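Long-range contacts in periplasmic binding protein (Mycobacterium smegmatis, PDB 4MDY), which probably captures an iron-containing solute, such as a ferric siderophore, outside the cytoplasmic membrane and hands it to an ABC transporter for uptake: residues 24-32 with 141-149; 41-50 with 64-73. All blocks are in the same frame, centred on the assembly; numbering follows the deposited sequence.

Contact 1: 24-32 with 141-149; sequences TTIPGPPQR and IGQAVFKNA
With CG of Phe-146 set anti to its carbonyl carbon (chi1 -68°), the phenyl ring reaches out of the helix end into the bend of 26-30, while Ile-26, with CG1 beside the backbone N (chi1 -53°), has CG2 anti to that N and beside the ring. The ring is bounded by different groups on different sides. Pro-29 covers one face: its CD sits 4.1 Å from the centroid of the Phe-146 ring and only 2° off the normal, a CH-pi contact over the face. At the edge, near the ring plane, Ile-26 O lies 3.6 Å from Phe-146 CZ. Gly-28 passes obliquely, its C atom 3.3 Å from Phe-146 CE1, so backbone and ring meet with no side chain between them. Ile-26 CG2 touches Phe-146 CE1 at 3.9 Å, the two side chains running past each other in opposite directions, and Ile-26 CD1 rests on Ala-144 CB at 4.0 Å. Pro-30 crosses Val-145 at about a right angle, CG to CG1 4.1 Å. The contact buries Ala-144 O, which has no polar partner in the model; Ile-26 CG2 is 3.7 Å from it. Leu-99 of strand 99-102 also touches Ile-26, Pro-30 and Val-145. Phe-146 has positive phi, and its N bonds Gln-143 O while Lys-147 N bonds Gly-142 O at 2.9 Å. These two bonds define a Schellman motif that ends helix 134-144, with Phe-146 as its C-prime residue, packed against the proline-rich turn that follows the 15-26 hairpin.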
loop_
_atom_site.group_PDB
_atom_site.type_symbol
_atom_site.label_atom_id
_atom_site.label_comp_id
_atom_site.label_asym_id
_atom_site.label_seq_id
_atom_site.Cartn_x
_atom_site.Cartn_y
_atom_site.Cartn_z
ATOM N N THR A 24 -21.130 11.631 -0.197
ATOM C CA THR A 24 -20.465 12.859 0.225
ATOM C C THR A 24 -20.444 13.824 -0.958
ATOM O O THR A 24 -20.027 13.452 -2.055
ATOM C CB THR A 24 -19.027 12.593 0.720
ATOM O OG1 THR A 24 -19.077 11.901 1.973
ATOM C CG2 THR A 24 -18.275 13.906 0.917
ATOM N N THR A 25 -20.915 15.050 -0.735
ATOM C CA THR A 25 -20.870 16.085 -1.755
ATOM C C THR A 25 -19.744 17.063 -1.439
ATOM O O THR A 25 -19.642 17.580 -0.323
ATOM C CB THR A 25 -22.217 16.817 -1.893
ATOM O OG1 THR A 25 -23.221 15.869 -2.268
ATOM C CG2 THR A 25 -22.151 17.908 -2.953
ATOM N N ILE A 26 -18.900 17.283 -2.440
ATOM C CA ILE A 26 -17.787 18.208 -2.361
ATOM C C ILE A 26 -18.127 19.397 -3.267
ATOM O O ILE A 26 -18.211 19.242 -4.487
ATOM C CB ILE A 26 -16.456 17.539 -2.782
ATOM C CG1 ILE A 26 -16.211 16.240 -1.988
ATOM C CG2 ILE A 26 -15.292 18.497 -2.573
ATOM C CD1 ILE A 26 -16.669 14.972 -2.688
ATOM N N PRO A 27 -18.350 20.586 -2.674
ATOM C CA PRO A 27 -18.818 21.741 -3.461
ATOM C C PRO A 27 -17.875 22.213 -4.575
ATOM O O PRO A 27 -18.340 22.690 -5.616
ATOM C CB PRO A 27 -18.993 22.839 -2.406
ATOM C CG PRO A 27 -19.209 22.112 -1.130
ATOM C CD PRO A 27 -18.388 20.855 -1.225
ATOM N N GLY A 28 -16.569 22.089 -4.362
ATOM C CA GLY A 28 -15.588 22.469 -5.376
ATOM C C GLY A 28 -14.225 21.908 -5.025
ATOM O O GLY A 28 -14.092 21.227 -4.015
ATOM N N PRO A 29 -13.210 22.168 -5.870
ATOM C CA PRO A 29 -11.845 21.715 -5.585
ATOM C C PRO A 29 -11.375 22.137 -4.188
ATOM O O PRO A 29 -11.392 23.325 -3.865
ATOM C CB PRO A 29 -11.025 22.401 -6.673
ATOM C CG PRO A 29 -11.976 22.520 -7.815
ATOM C CD PRO A 29 -13.296 22.850 -7.175
ATOM N N PRO A 30 -10.980 21.164 -3.354
ATOM C CA PRO A 30 -10.715 21.451 -1.951
ATOM C C PRO A 30 -9.369 22.133 -1.731
ATOM O O PRO A 30 -8.386 21.769 -2.357
ATOM C CB PRO A 30 -10.738 20.068 -1.307
ATOM C CG PRO A 30 -10.297 19.151 -2.399
ATOM C CD PRO A 30 -10.916 19.717 -3.641
ATOM N N GLN A 31 -9.350 23.113 -0.837
ATOM C CA GLN A 31 -8.154 23.918 -0.551
ATOM C C GLN A 31 -7.327 23.376 0.616
ATOM O O GLN A 31 -6.111 23.582 0.660
ATOM C CB GLN A 31 -8.561 25.358 -0.218
ATOM C CG GLN A 31 -9.562 25.980 -1.180
ATOM C CD GLN A 31 -9.000 26.132 -2.574
ATOM O OE1 GLN A 31 -9.325 25.355 -3.474
ATOM N NE2 GLN A 31 -8.140 27.126 -2.759
ATOM N N ARG A 32 -7.991 22.715 1.562
ATOM C CA ARG A 32 -7.360 22.198 2.766
ATOM C C ARG A 32 -7.739 20.733 3.012
ATOM O O ARG A 32 -8.709 20.432 3.712
ATOM C CB ARG A 32 -7.768 23.050 3.976
ATOM C CG ARG A 32 -7.234 24.472 3.944
ATOM C CD ARG A 32 -7.698 25.262 5.160
ATOM N NE ARG A 32 -7.083 24.808 6.413
ATOM C CZ ARG A 32 -5.833 25.081 6.785
ATOM N NH1 ARG A 32 -5.035 25.802 6.002
ATOM N NH2 ARG A 32 -5.370 24.624 7.944
ATOM N N ILE A 141 -10.825 8.997 -4.450
ATOM C CA ILE A 141 -10.044 10.198 -4.089
ATOM C C ILE A 141 -9.883 11.139 -5.289
ATOM O O ILE A 141 -10.041 12.356 -5.160
ATOM C CB ILE A 141 -8.667 9.830 -3.497
ATOM C CG1 ILE A 141 -8.857 9.134 -2.150
ATOM C CG2 ILE A 141 -7.791 11.073 -3.332
ATOM C CD1 ILE A 141 -7.600 8.487 -1.603
ATOM N N GLY A 142 -9.571 10.562 -6.449
ATOM C CA GLY A 142 -9.513 11.300 -7.703
ATOM C C GLY A 142 -10.807 12.031 -8.003
ATOM O O GLY A 142 -10.786 13.191 -8.418
ATOM N N GLN A 143 -11.934 11.358 -7.776
ATOM C CA GLN A 143 -13.252 11.978 -7.950
ATOM C C GLN A 143 -13.446 13.163 -7.009
ATOM O O GLN A 143 -13.814 14.257 -7.438
ATOM C CB GLN A 143 -14.359 10.945 -7.742
ATOM C CG GLN A 143 -14.483 9.986 -8.908
ATOM C CD GLN A 143 -15.385 8.800 -8.624
ATOM O OE1 GLN A 143 -16.290 8.865 -7.797
ATOM N NE2 GLN A 143 -15.142 7.708 -9.320
ATOM N N ALA A 144 -13.153 12.934 -5.734
ATOM C CA ALA A 144 -13.365 13.926 -4.682
ATOM C C ALA A 144 -12.524 15.196 -4.838
ATOM O O ALA A 144 -12.915 16.262 -4.339
ATOM C CB ALA A 144 -13.085 13.295 -3.331
ATOM N N VAL A 145 -11.371 15.088 -5.502
ATOM C CA VAL A 145 -10.492 16.250 -5.688
ATOM C C VAL A 145 -10.522 16.794 -7.116
ATOM O O VAL A 145 -9.689 17.628 -7.486
ATOM C CB VAL A 145 -9.040 15.965 -5.216
ATOM C CG1 VAL A 145 -9.053 15.447 -3.788
ATOM C CG2 VAL A 145 -8.294 14.999 -6.137
ATOM N N PHE A 146 -11.500 16.326 -7.899
ATOM C CA PHE A 146 -11.803 16.864 -9.222
ATOM C C PHE A 146 -10.686 16.594 -10.240
ATOM O O PHE A 146 -10.431 17.408 -11.122
ATOM C CB PHE A 146 -12.114 18.370 -9.139
ATOM C CG PHE A 146 -13.395 18.698 -8.418
ATOM C CD1 PHE A 146 -13.495 18.586 -7.035
ATOM C CD2 PHE A 146 -14.497 19.167 -9.126
ATOM C CE1 PHE A 146 -14.672 18.901 -6.376
ATOM C CE2 PHE A 146 -15.677 19.487 -8.468
ATOM C CZ PHE A 146 -15.766 19.355 -7.092
ATOM N N LYS A 147 -10.027 15.446 -10.101
ATOM C CA LYS A 147 -8.907 15.062 -10.966
ATOM C C LYS A 147 -9.025 13.585 -11.346
ATOM O O LYS A 147 -8.044 12.842 -11.404
ATOM C CB LYS A 147 -7.575 15.370 -10.277
ATOM C CG LYS A 147 -7.441 16.841 -9.905
ATOM C CD LYS A 147 -6.026 17.253 -9.569
ATOM C CE LYS A 147 -5.986 18.626 -8.915
ATOM N NZ LYS A 147 -4.581 19.092 -8.676
ATOM N N ASN A 148 -10.254 13.168 -11.613
ATOM C CA ASN A 148 -10.519 11.778 -11.957
ATOM C C ASN A 148 -9.877 11.340 -13.274
ATOM O O ASN A 148 -9.466 10.187 -13.398
ATOM C CB ASN A 148 -12.023 11.492 -11.956
ATOM C CG ASN A 148 -12.816 12.551 -12.691
ATOM O OD1 ASN A 148 -13.002 13.665 -12.185
ATOM N ND2 ASN A 148 -13.286 12.215 -13.892
ATOM N N ALA A 149 -9.769 12.248 -14.244
ATOM C CA ALA A 149 -9.125 11.916 -15.528
ATOM C C ALA A 149 -7.648 11.535 -15.342
ATOM O O ALA A 149 -7.177 10.531 -15.865
ATOM C CB ALA A 149 -9.261 13.073 -16.509
#

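Contact 2: 41-50 with 64-73; sequences QDDLLAVGVV and GVWPWAQRQL
Two side-chain hydrogen bonds of unequal quality join 41-50 to 64-73. The stronger runs from Trp-68 NE1 to Asp-42 OD2, 2.7 Å long with an N-H...O angle of 159°. Its acceptor lies near the indole plane at the ring edge and is met on the syn side but well out of the carboxylate plane, the carboxylate and ring planes being nearly perpendicular. The first torsion of Trp-68 places CG between its backbone N and carbonyl carbon, and the indole N-H thereby faces the carboxylate. Ser-275 OG is a second partner of OD2. The other bond, from Gln-41 NE2 to Gly-64 O, is weak: although 3.0 Å long, it bends to 123°.

Water provides a third polar link. Water 1 donates to Asp-42 OD1 and accepts from Trp-66 N at 2.9 Å, so both carboxylate oxygens of the buried Asp-42 are engaged, which would be consistent with an ionised group.

The helices 41-46 and 67-73 pack side by side, their axes 9.5 Å apart and inclined at 43°. Helix 40-46 follows strand 33-35 after a short loop, and Leu-44 lies against that strand, a strand-to-helix succession of the kind found in the alpha/beta lobes of periplasmic binding proteins. At its C-terminal end Gly-48 is the C-prime residue of a Schellman motif.

Apolar packing centres on Leu-45. Its CD1 meets Ala-69 CB at 3.8 Å and also approaches Val-65 CG1; its CB lies against Gln-72 CB at 3.9 Å, and its CD2 comes near Leu-73 CD1. Farther along, Val-50 crosses Leu-73 at about a right angle, with CG1 of Val-50 3.9 Å from CD1 of Leu-73.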
loop_
_atom_site.group_PDB
_atom_site.type_symbol
_atom_site.label_atom_id
_atom_site.label_comp_id
_atom_site.label_asym_id
_atom_site.label_seq_id
_atom_site.Cartn_x
_atom_site.Cartn_y
_atom_site.Cartn_z
ATOM N N GLN A 41 -2.158 9.769 1.229
ATOM C CA GLN A 41 -1.304 10.869 0.813
ATOM C C GLN A 41 -0.688 10.618 -0.557
ATOM O O GLN A 41 -0.466 11.560 -1.295
ATOM C CB GLN A 41 -0.221 11.200 1.857
ATOM C CG GLN A 41 0.909 10.192 2.018
ATOM C CD GLN A 41 0.633 9.145 3.077
ATOM O OE1 GLN A 41 -0.521 8.770 3.325
ATOM N NE2 GLN A 41 1.691 8.655 3.704
ATOM N N ASP A 42 -0.421 9.358 -0.897
ATOM C CA ASP A 42 0.163 9.040 -2.201
ATOM C C ASP A 42 -0.841 9.271 -3.330
ATOM O O ASP A 42 -0.466 9.706 -4.410
ATOM C CB ASP A 42 0.673 7.601 -2.245
ATOM C CG ASP A 42 2.004 7.412 -1.517
ATOM O OD1 ASP A 42 2.455 8.319 -0.775
ATOM O OD2 ASP A 42 2.597 6.327 -1.694
ATOM N N ASP A 43 -2.115 8.992 -3.085
ATOM C CA ASP A 43 -3.138 9.263 -4.107
ATOM C C ASP A 43 -3.251 10.770 -4.321
ATOM O O ASP A 43 -3.247 11.246 -5.453
ATOM C CB ASP A 43 -4.500 8.694 -3.698
ATOM C CG ASP A 43 -4.465 7.191 -3.477
ATOM O OD1 ASP A 43 -4.442 6.424 -4.471
ATOM O OD2 ASP A 43 -4.472 6.779 -2.297
ATOM N N LEU A 44 -3.322 11.521 -3.221
ATOM C CA LEU A 44 -3.440 12.981 -3.289
ATOM C C LEU A 44 -2.237 13.615 -3.997
ATOM O O LEU A 44 -2.385 14.384 -4.958
ATOM C CB LEU A 44 -3.621 13.551 -1.872
ATOM C CG LEU A 44 -4.980 13.166 -1.263
ATOM C CD1 LEU A 44 -5.019 13.341 0.247
ATOM C CD2 LEU A 44 -6.111 13.956 -1.919
ATOM N N LEU A 45 -1.044 13.253 -3.545
ATOM C CA LEU A 45 0.189 13.809 -4.101
ATOM C C LEU A 45 0.398 13.432 -5.572
ATOM O O LEU A 45 0.932 14.229 -6.336
ATOM C CB LEU A 45 1.392 13.386 -3.261
ATOM C CG LEU A 45 1.465 14.050 -1.876
ATOM C CD1 LEU A 45 2.545 13.383 -1.036
ATOM C CD2 LEU A 45 1.710 15.544 -1.996
ATOM N N ALA A 46 -0.041 12.237 -5.968
ATOM C CA ALA A 46 0.063 11.804 -7.363
ATOM C C ALA A 46 -0.608 12.789 -8.316
ATOM O O ALA A 46 -0.139 12.976 -9.434
ATOM C CB ALA A 46 -0.538 10.412 -7.543
ATOM N N VAL A 47 -1.706 13.405 -7.878
ATOM C CA VAL A 47 -2.451 14.353 -8.717
ATOM C C VAL A 47 -2.245 15.816 -8.322
ATOM O O VAL A 47 -2.987 16.690 -8.754
ATOM C CB VAL A 47 -3.958 14.001 -8.775
ATOM C CG1 VAL A 47 -4.160 12.654 -9.461
ATOM C CG2 VAL A 47 -4.594 13.997 -7.392
ATOM N N GLY A 48 -1.230 16.088 -7.500
ATOM C CA GLY A 48 -0.839 17.463 -7.198
ATOM C C GLY A 48 -1.623 18.139 -6.089
ATOM O O GLY A 48 -1.544 19.349 -5.935
ATOM N N VAL A 49 -2.382 17.366 -5.323
ATOM C CA VAL A 49 -3.088 17.886 -4.165
ATOM C C VAL A 49 -2.194 17.640 -2.952
ATOM O O VAL A 49 -1.957 16.491 -2.579
ATOM C CB VAL A 49 -4.455 17.210 -3.988
ATOM C CG1 VAL A 49 -5.128 17.676 -2.703
ATOM C CG2 VAL A 49 -5.341 17.502 -5.206
ATOM N N VAL A 50 -1.668 18.709 -2.363
ATOM C CA VAL A 50 -0.776 18.580 -1.202
ATOM C C VAL A 50 -1.609 18.702 0.081
ATOM O O VAL A 50 -2.162 19.766 0.359
ATOM C CB VAL A 50 0.348 19.650 -1.213
ATOM C CG1 VAL A 50 1.316 19.431 -0.062
ATOM C CG2 VAL A 50 1.107 19.614 -2.532
ATOM N N GLY A 64 5.689 11.537 7.342
ATOM C CA GLY A 64 5.052 10.264 6.985
ATOM C C GLY A 64 5.019 10.014 5.487
ATOM O O GLY A 64 4.346 9.090 5.022
ATOM N N VAL A 65 5.754 10.831 4.738
ATOM C CA VAL A 65 5.770 10.781 3.282
ATOM C C VAL A 65 7.073 10.117 2.849
ATOM O O VAL A 65 8.166 10.610 3.133
ATOM C CB VAL A 65 5.646 12.189 2.669
ATOM C CG1 VAL A 65 5.725 12.143 1.147
ATOM C CG2 VAL A 65 4.339 12.833 3.094
ATOM N N TRP A 66 6.933 8.994 2.159
ATOM C CA TRP A 66 8.071 8.179 1.742
ATOM C C TRP A 66 8.768 8.791 0.520
ATOM O O TRP A 66 8.201 9.673 -0.143
ATOM C CB TRP A 66 7.600 6.738 1.472
ATOM C CG TRP A 66 7.334 5.960 2.744
ATOM C CD1 TRP A 66 6.377 6.222 3.683
ATOM C CD2 TRP A 66 8.040 4.805 3.210
ATOM N NE1 TRP A 66 6.440 5.306 4.696
ATOM C CE2 TRP A 66 7.453 4.421 4.430
ATOM C CE3 TRP A 66 9.115 4.061 2.718
ATOM C CZ2 TRP A 66 7.900 3.317 5.158
ATOM C CZ3 TRP A 66 9.555 2.968 3.445
ATOM C CH2 TRP A 66 8.944 2.604 4.642
ATOM N N PRO A 67 10.006 8.337 0.221
ATOM C CA PRO A 67 10.820 8.994 -0.805
ATOM C C PRO A 67 10.154 9.182 -2.170
ATOM O O PRO A 67 10.402 10.172 -2.836
ATOM C CB PRO A 67 12.041 8.074 -0.914
ATOM C CG PRO A 67 12.178 7.498 0.454
ATOM C CD PRO A 67 10.758 7.258 0.892
ATOM N N TRP A 68 9.311 8.241 -2.578
ATOM C CA TRP A 68 8.653 8.324 -3.888
ATOM C C TRP A 68 7.575 9.414 -3.984
ATOM O O TRP A 68 7.068 9.678 -5.068
ATOM C CB TRP A 68 8.051 6.969 -4.259
ATOM C CG TRP A 68 7.101 6.467 -3.238
ATOM C CD1 TRP A 68 5.813 6.874 -3.052
ATOM C CD2 TRP A 68 7.364 5.491 -2.225
ATOM N NE1 TRP A 68 5.256 6.202 -2.000
ATOM C CE2 TRP A 68 6.183 5.348 -1.471
ATOM C CE3 TRP A 68 8.485 4.719 -1.882
ATOM C CZ2 TRP A 68 6.081 4.459 -0.397
ATOM C CZ3 TRP A 68 8.378 3.827 -0.816
ATOM C CH2 TRP A 68 7.185 3.708 -0.090
ATOM N N ALA A 69 7.205 10.026 -2.860
ATOM C CA ALA A 69 6.239 11.120 -2.869
ATOM C C ALA A 69 6.807 12.456 -2.362
ATOM O O ALA A 69 6.079 13.448 -2.304
ATOM C CB ALA A 69 5.008 10.733 -2.071
ATOM N N GLN A 70 8.102 12.487 -2.036
ATOM C CA GLN A 70 8.741 13.692 -1.491
ATOM C C GLN A 70 8.851 14.848 -2.491
ATOM O O GLN A 70 8.634 16.003 -2.125
ATOM C CB GLN A 70 10.128 13.348 -0.912
ATOM C CG GLN A 70 10.069 12.810 0.510
ATOM C CD GLN A 70 9.639 13.877 1.503
ATOM O OE1 GLN A 70 9.843 15.069 1.259
ATOM N NE2 GLN A 70 9.026 13.461 2.621
ATOM N N ARG A 71 9.187 14.537 -3.743
ATOM C CA ARG A 71 9.215 15.528 -4.828
ATOM C C ARG A 71 7.882 16.274 -4.910
ATOM O O ARG A 71 7.846 17.504 -5.014
ATOM C CB ARG A 71 9.488 14.840 -6.178
ATOM C CG ARG A 71 9.481 15.773 -7.388
ATOM C CD ARG A 71 9.532 15.019 -8.719
ATOM N NE ARG A 71 8.217 14.554 -9.182
ATOM C CZ ARG A 71 7.272 15.325 -9.730
ATOM N NH1 ARG A 71 7.463 16.633 -9.888
ATOM N NH2 ARG A 71 6.118 14.786 -10.118
ATOM N N GLN A 72 6.797 15.511 -4.861
ATOM C CA GLN A 72 5.449 16.057 -4.986
ATOM C C GLN A 72 5.077 16.897 -3.756
ATOM O O GLN A 72 4.344 17.876 -3.853
ATOM C CB GLN A 72 4.436 14.922 -5.179
ATOM C CG GLN A 72 4.584 14.162 -6.495
ATOM C CD GLN A 72 5.652 13.078 -6.471
ATOM O OE1 GLN A 72 6.508 13.023 -5.577
ATOM N NE2 GLN A 72 5.615 12.213 -7.471
ATOM N N LEU A 73 5.580 16.499 -2.597
ATOM C CA LEU A 73 5.387 17.273 -1.381
ATOM C C LEU A 73 6.157 18.585 -1.485
ATOM O O LEU A 73 5.683 19.631 -1.044
ATOM C CB LEU A 73 5.863 16.465 -0.173
ATOM C CG LEU A 73 5.553 17.048 1.202
ATOM C CD1 LEU A 73 4.051 17.094 1.434
ATOM C CD2 LEU A 73 6.250 16.239 2.284
HETATM O O HOH W 1 4.241 8.180 1.391
#

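Contact 2 is the more deeply placed: eight of its ten touching residues are buried, against three of eight in contact 1, and its centre lies about 13 Å from that of the chain rather than about 22 Å. The chemistry follows suit. Contact 1 relies on ring, proline and aliphatic packing, whereas contact 2 adds direct and water-mediated polar links to an apolar core. Each includes a helix end closed by a Schellman motif. With centres about 16 Å apart, the two meet where helix 40-46 and the residue after it touch the end of helix 134-144 and the N-cap of helix 148-168: Leu-44 CD2 packs on Ile-141 CG2 at 3.6 Å, and Lys-147 NZ probably hydrogen-bonds Val-47 O.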